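Local structure of NO-binding heme-dependent sensor protein (Shewanella oneidensis, 4U9J) at residues D64-F69 / R136-C141; Q71-G76 / E143-G148; D89-L94 / G148-F153. The protein probably binds nitric oxide at a heme-type cofactor and so acts as a gas sensor, and also holds a zinc ion. The protein carries 3 engineered substitutions. All blocks are in the same frame, centred on the assembly; numbering follows the deposited sequence.

Contact 1: D64-F69 / R136-C141; sequences DVVKAF and RRLCFC. With ZN (zinc ion), chain D; MNH (manganese protoporphyrin IX), chain C.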
loop_
_atom_site.group_PDB
_atom_site.type_symbol
_atom_site.label_atom_id
_atom_site.label_comp_id
_atom_site.label_asym_id
_atom_site.label_seq_id
_atom_site.Cartn_x
_atom_site.Cartn_y
_atom_site.Cartn_z
ATOM N N ASP A 64 3.385 -6.977 9.943
ATOM C CA ASP A 64 2.599 -7.996 9.241
ATOM C C ASP A 64 1.166 -7.460 8.986
ATOM O O ASP A 64 0.528 -7.793 7.984
ATOM C CB ASP A 64 2.512 -9.304 10.021
ATOM C CG ASP A 64 3.797 -10.130 9.954
ATOM O OD1 ASP A 64 4.655 -9.863 9.103
ATOM O OD2 ASP A 64 3.963 -11.063 10.745
ATOM N N VAL A 65 0.659 -6.679 9.934
ATOM C CA VAL A 65 -0.618 -6.026 9.780
ATOM C C VAL A 65 -0.588 -4.907 8.720
ATOM O O VAL A 65 -1.484 -4.778 7.899
ATOM C CB VAL A 65 -1.069 -5.436 11.111
ATOM C CG1 VAL A 65 -2.310 -4.633 10.954
ATOM C CG2 VAL A 65 -1.296 -6.537 12.126
ATOM N N VAL A 66 0.456 -4.105 8.752
ATOM C CA VAL A 66 0.637 -3.084 7.770
ATOM C C VAL A 66 0.724 -3.726 6.378
ATOM O O VAL A 66 0.218 -3.162 5.411
ATOM C CB VAL A 66 1.873 -2.290 8.092
ATOM C CG1 VAL A 66 2.213 -1.309 6.987
ATOM C CG2 VAL A 66 1.639 -1.562 9.366
ATOM N N LYS A 67 1.379 -4.871 6.267
ATOM C CA LYS A 67 1.506 -5.481 4.985
ATOM C C LYS A 67 0.145 -6.017 4.534
ATOM O O LYS A 67 -0.188 -5.913 3.369
ATOM C CB LYS A 67 2.546 -6.592 5.011
ATOM C CG LYS A 67 2.777 -7.383 3.703
ATOM C CD LYS A 67 3.924 -8.419 3.934
ATOM C CE LYS A 67 3.929 -9.442 2.842
ATOM N NZ LYS A 67 5.051 -10.464 2.995
ATOM N N ALA A 68 -0.632 -6.574 5.446
ATOM C CA ALA A 68 -1.900 -7.127 5.069
ATOM C C ALA A 68 -2.829 -5.964 4.607
ATOM O O ALA A 68 -3.561 -6.123 3.638
ATOM C CB ALA A 68 -2.537 -7.902 6.192
ATOM N N PHE A 69 -2.779 -4.843 5.329
ATOM C CA PHE A 69 -3.494 -3.634 4.963
ATOM C C PHE A 69 -3.117 -3.168 3.565
ATOM O O PHE A 69 -3.979 -2.976 2.740
ATOM C CB PHE A 69 -3.239 -2.529 5.967
ATOM C CG PHE A 69 -3.854 -1.198 5.568
ATOM C CD1 PHE A 69 -5.197 -1.088 5.285
ATOM C CD2 PHE A 69 -3.083 -0.086 5.500
ATOM C CE1 PHE A 69 -5.745 0.133 4.908
ATOM C CE2 PHE A 69 -3.630 1.163 5.158
ATOM C CZ PHE A 69 -4.953 1.258 4.856
ATOM N N ARG A 136 7.991 8.379 6.068
ATOM C CA ARG A 136 6.991 7.623 6.778
ATOM C C ARG A 136 7.368 6.116 6.927
ATOM O O ARG A 136 6.717 5.393 7.648
ATOM C CB ARG A 136 5.659 7.741 6.053
ATOM C CG ARG A 136 5.043 9.151 6.202
ATOM C CD ARG A 136 3.954 9.425 5.157
ATOM N NE ARG A 136 4.526 9.584 3.822
ATOM C CZ ARG A 136 5.155 10.668 3.411
ATOM N NH1 ARG A 136 5.264 11.692 4.213
ATOM N NH2 ARG A 136 5.644 10.728 2.186
ATOM N N ARG A 137 8.379 5.659 6.197
ATOM C CA ARG A 137 8.907 4.276 6.350
ATOM C C ARG A 137 7.813 3.201 6.266
ATOM O O ARG A 137 7.757 2.255 7.063
ATOM C CB ARG A 137 9.693 4.179 7.663
ATOM C CG ARG A 137 10.829 5.192 7.665
ATOM C CD ARG A 137 12.004 4.807 8.578
ATOM N NE ARG A 137 11.538 4.668 9.946
ATOM C CZ ARG A 137 12.333 4.399 10.961
ATOM N NH1 ARG A 137 13.624 4.275 10.746
ATOM N NH2 ARG A 137 11.846 4.281 12.191
ATOM N N LEU A 138 6.971 3.335 5.254
ATOM C CA LEU A 138 5.843 2.410 5.049
ATOM C C LEU A 138 6.177 1.342 3.971
ATOM O O LEU A 138 5.327 0.993 3.148
ATOM C CB LEU A 138 4.588 3.217 4.664
ATOM C CG LEU A 138 3.914 3.891 5.863
ATOM C CD1 LEU A 138 2.817 4.931 5.430
ATOM C CD2 LEU A 138 3.266 2.784 6.749
ATOM N N CYS A 139 7.432 0.869 3.953
ATOM C CA CYS A 139 7.880 -0.107 2.946
ATOM C C CYS A 139 7.083 -1.402 3.042
ATOM O O CYS A 139 6.961 -2.096 2.063
ATOM C CB CYS A 139 9.370 -0.443 3.104
ATOM S SG CYS A 139 9.784 -0.894 4.857
ATOM N N PHE A 140 6.562 -1.731 4.213
ATOM C CA PHE A 140 5.777 -2.926 4.330
ATOM C C PHE A 140 4.376 -2.719 3.776
ATOM O O PHE A 140 3.758 -3.671 3.296
ATOM C CB PHE A 140 5.740 -3.422 5.770
ATOM C CG PHE A 140 7.063 -4.036 6.203
ATOM C CD1 PHE A 140 7.345 -5.363 5.903
ATOM C CD2 PHE A 140 8.037 -3.288 6.839
ATOM C CE1 PHE A 140 8.585 -5.959 6.276
ATOM C CE2 PHE A 140 9.271 -3.883 7.202
ATOM C CZ PHE A 140 9.532 -5.215 6.910
ATOM N N CYS A 141 3.875 -1.491 3.849
ATOM C CA CYS A 141 2.661 -1.148 3.135
ATOM C C CYS A 141 2.920 -1.307 1.657
ATOM O O CYS A 141 2.100 -1.812 0.975
ATOM C CB CYS A 141 2.178 0.289 3.433
ATOM S SG CYS A 141 0.535 0.597 2.781
HETATM ZN ZN ZN D . 11.982 -1.496 4.218
HETATM MN MN MNH C . 0.424 4.727 -3.826
HETATM C CHA MNH C . 0.349 6.288 -0.976
HETATM C CHB MNH C . 2.895 2.881 -2.806
HETATM C CHC MNH C . -0.423 2.237 -6.004
HETATM C CHD MNH C . -2.459 6.133 -4.643
HETATM N NA MNH C . 1.566 4.680 -2.049
HETATM C C1A MNH C . 1.358 5.372 -0.887
HETATM C C2A MNH C . 2.245 4.857 0.169
HETATM C C3A MNH C . 2.922 3.781 -0.317
HETATM C C4A MNH C . 2.499 3.702 -1.724
HETATM C CMA MNH C . 3.913 2.805 0.295
HETATM C CAA MNH C . 2.187 5.431 1.603
HETATM C CBA MNH C . 3.037 6.679 1.863
HETATM C CGA MNH C . 4.545 6.635 1.910
HETATM O O1A MNH C . 5.215 7.690 2.002
HETATM O O2A MNH C . 5.005 5.466 1.793
HETATM N NB MNH C . 1.348 2.914 -4.612
HETATM C C1B MNH C . 2.376 2.190 -3.933
HETATM C C2B MNH C . 2.772 0.924 -4.530
HETATM C C3B MNH C . 1.747 0.912 -5.445
HETATM C C4B MNH C . 0.819 2.004 -5.450
HETATM C CMB MNH C . 3.981 0.065 -4.103
HETATM C CAB MNH C . 1.486 -0.187 -6.391
HETATM C CBB MNH C . 1.637 -1.632 -6.351
HETATM N NC MNH C . -1.254 4.234 -5.164
HETATM C C1C MNH C . -1.429 3.141 -6.021
HETATM C C2C MNH C . -2.676 3.167 -6.792
HETATM C C3C MNH C . -3.209 4.305 -6.352
HETATM C C4C MNH C . -2.373 4.971 -5.397
HETATM C CMC MNH C . -3.187 2.098 -7.784
HETATM C CAC MNH C . -4.497 4.884 -6.779
HETATM C CBC MNH C . -4.580 5.654 -7.976
HETATM N ND MNH C . -0.801 6.252 -3.117
HETATM C C1D MNH C . -2.038 6.746 -3.470
HETATM C C2D MNH C . -2.628 7.710 -2.486
HETATM C C3D MNH C . -1.742 7.677 -1.444
HETATM C C4D MNH C . -0.693 6.761 -1.776
HETATM C CMD MNH C . -3.912 8.427 -2.723
HETATM C CAD MNH C . -1.806 8.449 -0.140
HETATM C CBD MNH C . -1.207 9.839 -0.223
HETATM C CGD MNH C . -1.420 10.618 1.081
HETATM O O1D MNH C . -1.943 10.022 2.044
HETATM O O2D MNH C . -1.134 11.863 1.214
#

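Contact 2: Q71-G76 / E143-G148; sequences QFLFNG and EGLLFG. With MNH (manganese protoporphyrin IX), chain C.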
loop_
_atom_site.group_PDB
_atom_site.type_symbol
_atom_site.label_atom_id
_atom_site.label_comp_id
_atom_site.label_asym_id
_atom_site.label_seq_id
_atom_site.Cartn_x
_atom_site.Cartn_y
_atom_site.Cartn_z
ATOM N N GLN A 71 -2.043 -4.925 1.144
ATOM C CA GLN A 71 -2.603 -5.777 0.106
ATOM C C GLN A 71 -4.128 -5.523 -0.093
ATOM O O GLN A 71 -4.573 -5.405 -1.221
ATOM C CB GLN A 71 -2.344 -7.265 0.403
ATOM C CG GLN A 71 -2.975 -8.088 -0.618
ATOM C CD GLN A 71 -2.463 -9.505 -0.584
ATOM O OE1 GLN A 71 -1.705 -9.876 0.304
ATOM N NE2 GLN A 71 -2.877 -10.306 -1.569
ATOM N N PHE A 72 -4.901 -5.388 0.980
ATOM C CA PHE A 72 -6.268 -4.902 0.926
ATOM C C PHE A 72 -6.407 -3.520 0.239
ATOM O O PHE A 72 -7.328 -3.257 -0.489
ATOM C CB PHE A 72 -6.783 -4.805 2.356
ATOM C CG PHE A 72 -8.289 -4.634 2.461
ATOM C CD1 PHE A 72 -8.847 -3.372 2.541
ATOM C CD2 PHE A 72 -9.127 -5.740 2.553
ATOM C CE1 PHE A 72 -10.262 -3.205 2.650
ATOM C CE2 PHE A 72 -10.508 -5.602 2.662
ATOM C CZ PHE A 72 -11.088 -4.321 2.717
ATOM N N LEU A 73 -5.474 -2.643 0.528
ATOM C CA LEU A 73 -5.455 -1.290 0.020
ATOM C C LEU A 73 -5.320 -1.226 -1.486
ATOM O O LEU A 73 -5.884 -0.283 -2.083
ATOM C CB LEU A 73 -4.312 -0.476 0.684
ATOM C CG LEU A 73 -4.113 1.004 0.377
ATOM C CD1 LEU A 73 -5.358 1.821 0.692
ATOM C CD2 LEU A 73 -2.906 1.533 1.177
ATOM N N PHE A 74 -4.614 -2.185 -2.105
ATOM C CA PHE A 74 -4.454 -2.080 -3.527
ATOM C C PHE A 74 -5.824 -2.145 -4.159
ATOM O O PHE A 74 -6.106 -1.372 -5.047
ATOM C CB PHE A 74 -3.569 -3.142 -4.172
ATOM C CG PHE A 74 -3.399 -2.917 -5.647
ATOM C CD1 PHE A 74 -4.316 -3.428 -6.571
ATOM C CD2 PHE A 74 -2.402 -2.098 -6.100
ATOM C CE1 PHE A 74 -4.214 -3.144 -7.928
ATOM C CE2 PHE A 74 -2.271 -1.824 -7.458
ATOM C CZ PHE A 74 -3.180 -2.358 -8.379
ATOM N N ASN A 75 -6.685 -3.046 -3.719
ATOM C CA ASN A 75 -7.980 -3.170 -4.354
ATOM C C ASN A 75 -8.873 -1.976 -3.993
ATOM O O ASN A 75 -9.690 -1.528 -4.792
ATOM C CB ASN A 75 -8.623 -4.482 -3.950
ATOM C CG ASN A 75 -10.009 -4.664 -4.543
ATOM O OD1 ASN A 75 -10.262 -4.398 -5.755
ATOM N ND2 ASN A 75 -10.961 -5.099 -3.682
ATOM N N GLY A 76 -8.676 -1.439 -2.795
ATOM C CA GLY A 76 -9.404 -0.248 -2.362
ATOM C C GLY A 76 -9.063 0.951 -3.222
ATOM O O GLY A 76 -9.968 1.658 -3.648
ATOM N N GLU A 143 5.125 -3.407 0.214
ATOM C CA GLU A 143 5.099 -4.845 -0.081
ATOM C C GLU A 143 3.690 -5.345 -0.279
ATOM O O GLU A 143 3.388 -6.019 -1.239
ATOM C CB GLU A 143 5.757 -5.724 1.024
ATOM C CG GLU A 143 7.190 -5.849 0.851
ATOM C CD GLU A 143 7.773 -7.035 1.632
ATOM O OE1 GLU A 143 8.902 -6.825 2.074
ATOM O OE2 GLU A 143 7.158 -8.085 1.762
ATOM N N GLY A 144 2.819 -5.041 0.656
ATOM C CA GLY A 144 1.429 -5.444 0.531
ATOM C C GLY A 144 0.778 -4.915 -0.747
ATOM O O GLY A 144 0.077 -5.644 -1.409
ATOM N N LEU A 145 1.038 -3.659 -1.099
ATOM C CA LEU A 145 0.433 -3.056 -2.299
ATOM C C LEU A 145 0.886 -3.823 -3.548
ATOM O O LEU A 145 0.091 -4.021 -4.451
ATOM C CB LEU A 145 0.759 -1.543 -2.432
ATOM C CG LEU A 145 -0.119 -0.690 -1.555
ATOM C CD1 LEU A 145 0.535 0.651 -1.229
ATOM C CD2 LEU A 145 -1.436 -0.413 -2.260
ATOM N N LEU A 146 2.134 -4.302 -3.548
ATOM C CA LEU A 146 2.675 -5.045 -4.683
ATOM C C LEU A 146 2.027 -6.396 -4.755
ATOM O O LEU A 146 1.707 -6.861 -5.851
ATOM C CB LEU A 146 4.172 -5.174 -4.587
ATOM C CG LEU A 146 4.896 -3.861 -4.794
ATOM C CD1 LEU A 146 6.296 -4.025 -4.295
ATOM C CD2 LEU A 146 4.957 -3.489 -6.233
ATOM N N PHE A 147 1.790 -7.017 -3.593
ATOM C CA PHE A 147 1.083 -8.289 -3.593
ATOM C C PHE A 147 -0.367 -8.098 -4.060
ATOM O O PHE A 147 -0.949 -8.992 -4.731
ATOM C CB PHE A 147 1.123 -8.983 -2.212
ATOM C CG PHE A 147 2.468 -9.625 -1.894
ATOM C CD1 PHE A 147 2.860 -10.789 -2.503
ATOM C CD2 PHE A 147 3.310 -9.058 -0.983
ATOM C CE1 PHE A 147 4.088 -11.364 -2.228
ATOM C CE2 PHE A 147 4.537 -9.625 -0.692
ATOM C CZ PHE A 147 4.922 -10.785 -1.326
ATOM N N GLY A 148 -0.974 -6.987 -3.677
ATOM C CA GLY A 148 -2.300 -6.633 -4.201
ATOM C C GLY A 148 -2.362 -6.438 -5.715
ATOM O O GLY A 148 -3.255 -6.930 -6.388
HETATM MN MN MNH C . 0.424 4.727 -3.826
HETATM C CHA MNH C . 0.349 6.288 -0.976
HETATM C CHB MNH C . 2.895 2.881 -2.806
HETATM C CHC MNH C . -0.423 2.237 -6.004
HETATM C CHD MNH C . -2.459 6.133 -4.643
HETATM N NA MNH C . 1.566 4.680 -2.049
HETATM C C1A MNH C . 1.358 5.372 -0.887
HETATM C C2A MNH C . 2.245 4.857 0.169
HETATM C C3A MNH C . 2.922 3.781 -0.317
HETATM C C4A MNH C . 2.499 3.702 -1.724
HETATM C CMA MNH C . 3.913 2.805 0.295
HETATM C CAA MNH C . 2.187 5.431 1.603
HETATM C CBA MNH C . 3.037 6.679 1.863
HETATM C CGA MNH C . 4.545 6.635 1.910
HETATM O O1A MNH C . 5.215 7.690 2.002
HETATM O O2A MNH C . 5.005 5.466 1.793
HETATM N NB MNH C . 1.348 2.914 -4.612
HETATM C C1B MNH C . 2.376 2.190 -3.933
HETATM C C2B MNH C . 2.772 0.924 -4.530
HETATM C C3B MNH C . 1.747 0.912 -5.445
HETATM C C4B MNH C . 0.819 2.004 -5.450
HETATM C CMB MNH C . 3.981 0.065 -4.103
HETATM C CAB MNH C . 1.486 -0.187 -6.391
HETATM C CBB MNH C . 1.637 -1.632 -6.351
HETATM N NC MNH C . -1.254 4.234 -5.164
HETATM C C1C MNH C . -1.429 3.141 -6.021
HETATM C C2C MNH C . -2.676 3.167 -6.792
HETATM C C3C MNH C . -3.209 4.305 -6.352
HETATM C C4C MNH C . -2.373 4.971 -5.397
HETATM C CMC MNH C . -3.187 2.098 -7.784
HETATM C CAC MNH C . -4.497 4.884 -6.779
HETATM C CBC MNH C . -4.580 5.654 -7.976
HETATM N ND MNH C . -0.801 6.252 -3.117
HETATM C C1D MNH C . -2.038 6.746 -3.470
HETATM C C2D MNH C . -2.628 7.710 -2.486
HETATM C C3D MNH C . -1.742 7.677 -1.444
HETATM C C4D MNH C . -0.693 6.761 -1.776
HETATM C CMD MNH C . -3.912 8.427 -2.723
HETATM C CAD MNH C . -1.806 8.449 -0.140
HETATM C CBD MNH C . -1.207 9.839 -0.223
HETATM C CGD MNH C . -1.420 10.618 1.081
HETATM O O1D MNH C . -1.943 10.022 2.044
HETATM O O2D MNH C . -1.134 11.863 1.214
#

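Contact 3: D89-L94 / G148-F153; sequences DDFTSL and GAAQHF. With MNH (manganese protoporphyrin IX), chain C.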
loop_
_atom_site.group_PDB
_atom_site.type_symbol
_atom_site.label_atom_id
_atom_site.label_comp_id
_atom_site.label_asym_id
_atom_site.label_seq_id
_atom_site.Cartn_x
_atom_site.Cartn_y
_atom_site.Cartn_z
ATOM N N ASP A 89 -1.689 -2.930 -18.529
ATOM C CA ASP A 89 -2.201 -4.222 -19.003
ATOM C C ASP A 89 -1.589 -5.453 -18.234
ATOM O O ASP A 89 -2.062 -6.572 -18.352
ATOM C CB ASP A 89 -1.902 -4.353 -20.480
ATOM C CG ASP A 89 -2.770 -3.463 -21.311
ATOM O OD1 ASP A 89 -3.972 -3.171 -20.959
ATOM O OD2 ASP A 89 -2.218 -3.057 -22.353
ATOM N N ASP A 90 -0.530 -5.196 -17.465
ATOM C CA ASP A 90 0.124 -6.215 -16.676
ATOM C C ASP A 90 0.850 -5.641 -15.484
ATOM O O ASP A 90 1.040 -4.407 -15.335
ATOM C CB ASP A 90 1.088 -7.016 -17.552
ATOM C CG ASP A 90 2.153 -6.164 -18.154
ATOM O OD1 ASP A 90 2.855 -5.447 -17.484
ATOM O OD2 ASP A 90 2.290 -6.206 -19.360
ATOM N N PHE A 91 1.213 -6.570 -14.598
ATOM C CA PHE A 91 1.822 -6.250 -13.309
ATOM C C PHE A 91 3.119 -5.493 -13.498
ATOM O O PHE A 91 3.321 -4.481 -12.874
ATOM C CB PHE A 91 2.050 -7.521 -12.475
ATOM C CG PHE A 91 2.947 -7.317 -11.257
ATOM C CD1 PHE A 91 2.417 -6.987 -10.034
ATOM C CD2 PHE A 91 4.292 -7.504 -11.351
ATOM C CE1 PHE A 91 3.245 -6.808 -8.898
ATOM C CE2 PHE A 91 5.139 -7.348 -10.223
ATOM C CZ PHE A 91 4.598 -7.019 -9.008
ATOM N N THR A 92 3.975 -5.944 -14.390
ATOM C CA THR A 92 5.270 -5.321 -14.514
ATOM C C THR A 92 5.153 -3.848 -14.971
ATOM O O THR A 92 5.835 -2.981 -14.476
ATOM C CB THR A 92 6.138 -6.154 -15.505
ATOM O OG1 THR A 92 6.379 -7.446 -14.947
ATOM C CG2 THR A 92 7.468 -5.482 -15.781
ATOM N N SER A 93 4.270 -3.581 -15.928
ATOM C CA SER A 93 3.974 -2.204 -16.399
ATOM C C SER A 93 3.521 -1.325 -15.289
ATOM O O SER A 93 3.996 -0.245 -15.189
ATOM C CB SER A 93 2.878 -2.188 -17.502
ATOM O OG SER A 93 3.433 -2.767 -18.630
ATOM N N LEU A 94 2.574 -1.797 -14.493
ATOM C CA LEU A 94 2.079 -1.029 -13.388
ATOM C C LEU A 94 3.207 -0.686 -12.431
ATOM O O LEU A 94 3.328 0.467 -12.024
ATOM C CB LEU A 94 0.973 -1.767 -12.633
ATOM C CG LEU A 94 0.295 -0.922 -11.532
ATOM C CD1 LEU A 94 -1.172 -1.245 -11.434
ATOM C CD2 LEU A 94 0.974 -1.101 -10.133
ATOM N N GLY A 148 -0.974 -6.987 -3.677
ATOM C CA GLY A 148 -2.300 -6.633 -4.201
ATOM C C GLY A 148 -2.362 -6.438 -5.715
ATOM O O GLY A 148 -3.255 -6.930 -6.388
ATOM N N ALA A 149 -1.367 -5.748 -6.241
ATOM C CA ALA A 149 -1.247 -5.519 -7.663
ATOM C C ALA A 149 -1.076 -6.850 -8.373
ATOM O O ALA A 149 -1.620 -7.066 -9.454
ATOM C CB ALA A 149 -0.070 -4.616 -7.988
ATOM N N ALA A 150 -0.277 -7.732 -7.778
ATOM C CA ALA A 150 -0.038 -9.059 -8.394
ATOM C C ALA A 150 -1.381 -9.795 -8.521
ATOM O O ALA A 150 -1.754 -10.299 -9.598
ATOM C CB ALA A 150 0.989 -9.877 -7.576
ATOM N N GLN A 151 -2.136 -9.814 -7.427
ATOM C CA GLN A 151 -3.428 -10.470 -7.421
ATOM C C GLN A 151 -4.374 -9.805 -8.428
ATOM O O GLN A 151 -5.112 -10.473 -9.125
ATOM C CB GLN A 151 -3.954 -10.399 -6.021
ATOM C CG GLN A 151 -5.381 -10.857 -5.778
ATOM C CD GLN A 151 -5.933 -10.406 -4.288
ATOM O OE1 GLN A 151 -5.278 -9.570 -3.540
ATOM N NE2 GLN A 151 -7.125 -10.967 -3.888
ATOM N N HIS A 152 -4.280 -8.497 -8.591
ATOM C CA HIS A 152 -5.187 -7.797 -9.503
ATOM C C HIS A 152 -4.951 -8.313 -10.923
ATOM O O HIS A 152 -5.882 -8.522 -11.682
ATOM C CB HIS A 152 -4.969 -6.276 -9.377
ATOM C CG HIS A 152 -5.769 -5.473 -10.319
ATOM N ND1 HIS A 152 -7.061 -5.099 -10.042
ATOM C CD2 HIS A 152 -5.487 -5.009 -11.553
ATOM C CE1 HIS A 152 -7.531 -4.390 -11.054
ATOM N NE2 HIS A 152 -6.596 -4.335 -11.989
ATOM N N PHE A 153 -3.699 -8.566 -11.271
ATOM C CA PHE A 153 -3.385 -9.117 -12.582
ATOM C C PHE A 153 -3.249 -10.640 -12.637
ATOM O O PHE A 153 -2.703 -11.155 -13.581
ATOM C CB PHE A 153 -2.094 -8.502 -13.124
ATOM C CG PHE A 153 -2.211 -7.047 -13.428
ATOM C CD1 PHE A 153 -2.870 -6.599 -14.566
ATOM C CD2 PHE A 153 -1.751 -6.138 -12.559
ATOM C CE1 PHE A 153 -3.032 -5.204 -14.815
ATOM C CE2 PHE A 153 -1.893 -4.800 -12.782
ATOM C CZ PHE A 153 -2.528 -4.324 -13.924
HETATM MN MN MNH C . 0.424 4.727 -3.826
HETATM C CHA MNH C . 0.349 6.288 -0.976
HETATM C CHB MNH C . 2.895 2.881 -2.806
HETATM C CHC MNH C . -0.423 2.237 -6.004
HETATM C CHD MNH C . -2.459 6.133 -4.643
HETATM N NA MNH C . 1.566 4.680 -2.049
HETATM C C1A MNH C . 1.358 5.372 -0.887
HETATM C C2A MNH C . 2.245 4.857 0.169
HETATM C C3A MNH C . 2.922 3.781 -0.317
HETATM C C4A MNH C . 2.499 3.702 -1.724
HETATM C CMA MNH C . 3.913 2.805 0.295
HETATM C CAA MNH C . 2.187 5.431 1.603
HETATM C CBA MNH C . 3.037 6.679 1.863
HETATM C CGA MNH C . 4.545 6.635 1.910
HETATM O O1A MNH C . 5.215 7.690 2.002
HETATM O O2A MNH C . 5.005 5.466 1.793
HETATM N NB MNH C . 1.348 2.914 -4.612
HETATM C C1B MNH C . 2.376 2.190 -3.933
HETATM C C2B MNH C . 2.772 0.924 -4.530
HETATM C C3B MNH C . 1.747 0.912 -5.445
HETATM C C4B MNH C . 0.819 2.004 -5.450
HETATM C CMB MNH C . 3.981 0.065 -4.103
HETATM C CAB MNH C . 1.486 -0.187 -6.391
HETATM C CBB MNH C . 1.637 -1.632 -6.351
HETATM N NC MNH C . -1.254 4.234 -5.164
HETATM C C1C MNH C . -1.429 3.141 -6.021
HETATM C C2C MNH C . -2.676 3.167 -6.792
HETATM C C3C MNH C . -3.209 4.305 -6.352
HETATM C C4C MNH C . -2.373 4.971 -5.397
HETATM C CMC MNH C . -3.187 2.098 -7.784
HETATM C CAC MNH C . -4.497 4.884 -6.779
HETATM C CBC MNH C . -4.580 5.654 -7.976
HETATM N ND MNH C . -0.801 6.252 -3.117
HETATM C C1D MNH C . -2.038 6.746 -3.470
HETATM C C2D MNH C . -2.628 7.710 -2.486
HETATM C C3D MNH C . -1.742 7.677 -1.444
HETATM C C4D MNH C . -0.693 6.761 -1.776
HETATM C CMD MNH C . -3.912 8.427 -2.723
HETATM C CAD MNH C . -1.806 8.449 -0.140
HETATM C CBD MNH C . -1.207 9.839 -0.223
HETATM C CGD MNH C . -1.420 10.618 1.081
HETATM O O1D MNH C . -1.943 10.022 2.044
HETATM O O2D MNH C . -1.134 11.863 1.214
#

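Contact 1: D64-F69 / R136-C141
F140 approaches V66 through its CB, 4.3 Å from V66 CG1, while its ring leads away from residues 64-69 and meets the imidazole of H161 with the planes about 35° apart. The other flat group, the R136 guanidinium, has a porphyrin carboxylate at its edge: NE donates to O1A at 2.7 Å, and NH2 adds a weaker, more bent bond to the same oxygen, so two N-H groups hold this propionate. Between these ends, V66 carries the packing. With CG1 anti to the backbone N (chi1 173°), this methyl is brought within 3.6 Å of C141 N, and it also touches C141 CB (3.9 Å) and L138 CD2 (4.2 Å). Beside it, K67 CA directs a C-H toward F140 O at 3.3 Å, before the extended lysine chain runs off toward E143. L138 is the N-cap residue of helix 139-152. The next residue, C139, binds zinc through SG at 2.4 Å, with H161, C164 and C172 completing the site. The contact thus sets the start of helix 139-152 against helix 62-80, with V66 also touching helix 44-57 and F140 turned toward strand 156-163.

Contact 2: Q71-G76 / E143-G148
The carbonyl oxygen of G144 serves two partners, one on each helix: it takes the N-H of G148 at 2.8 Å within its own helix, and across the interface Q71 CA brings a C-H to it at 3.1 Å. Q71 CB also rests on this oxygen, and its CG lies against the backbone at G148. Such backbone approach is possible because G144 and G148, spaced as in a GxxxG pattern, have no side chains; the axes of the two short helical segments come within 6.9 Å and cross at -55°. The amide end of Q71 crosses F147 CB at a slant, with OE1 and CD the nearest atoms and its plane 28° from that of the phenyl ring, and its NE2 is hydrogen-bonded to Q151 OE1. F74 packs next along the helix: CG anti to the backbone N (chi1 -177°) brings the ring beside the opposing backbone, which it meets at a slant, CD1 lying 3.7 Å from G148 O and CD2 3.6 Å from L145 O. L145 divides its two methyls between partners. CD2 packs 3.6 Å from F74 N and also touches L73 CG, whereas CD1 stands 3.6 Å from the porphyrin carbon CHB. L145 O in turn approaches the vinyl carbon CBB at 3.4 Å. The crossing therefore forms part of the cofactor pocket wall. On its outer sides, L73 and F72 of helix 62-80 lean on helix 3-17, while E143, L146 and F147 of helix 139-152 pack against strand 156-163.

Contact 3: D89-L94 / G148-F153
F153, just past the C-terminal end of helix 139-152, lays its ring on the N-terminal turn of helix 91-96, where D90 is the N-cap. Both ring faces are occupied. One face of the phenyl ring covers the D90-F91 peptide, with D90 C 3.7 Å above the ring centre and F91 N nearer the rim; the opposite face is taken by CD2 of the adjoining H152. A chi1 of -67°, which sets CG opposite the carbonyl carbon, turns the ring toward this peptide. Polar bonds stay within the cap: D90 OD1 accepts from S93 N at 2.8 Å, nearly straight, and from S93 OG at 3.0 Å, met from above the carboxylate plane. Both donors belong to S93 and grip the single oxygen OD1, a capping arrangement that helps hold the turn on which F153 lies. Apolar packing does the rest. F91 presses the CD1 corner of its ring against the backbone of helix 139-152, 3.6 Å from A150 N, and reaches A150 CB through CE1. L94 meets the edge of the F153 ring with CD1 (3.9 Å to CE2), while its other methyl faces the porphyrin: L94 CD2 and A149 CB lie 3.9 and 3.8 Å from the vinyl carbon CBB.

Helix 139-152 takes part in all three contacts, meeting helix 62-80 in contacts 1 and 2 and helix 91-96 in contact 3. Contacts 1 and 2, with centres 10 Å apart, are joined by K67, whose NZ makes a long, weak ion pair with E143 OE2 at 3.4 Å; E143 also holds the zinc ligand H161, tying the metal site to this interface. Contacts 2 and 3 share G148 and meet where F74 CG packs 3.5 Å from A149 N. Each contact touches the manganese porphyrin, which here occupies the heme pocket: contact 1 at a propionate, contacts 2 and 3 around the vinyl carbon CBB. Contacts 1 and 3 lie 19 Å apart between centres.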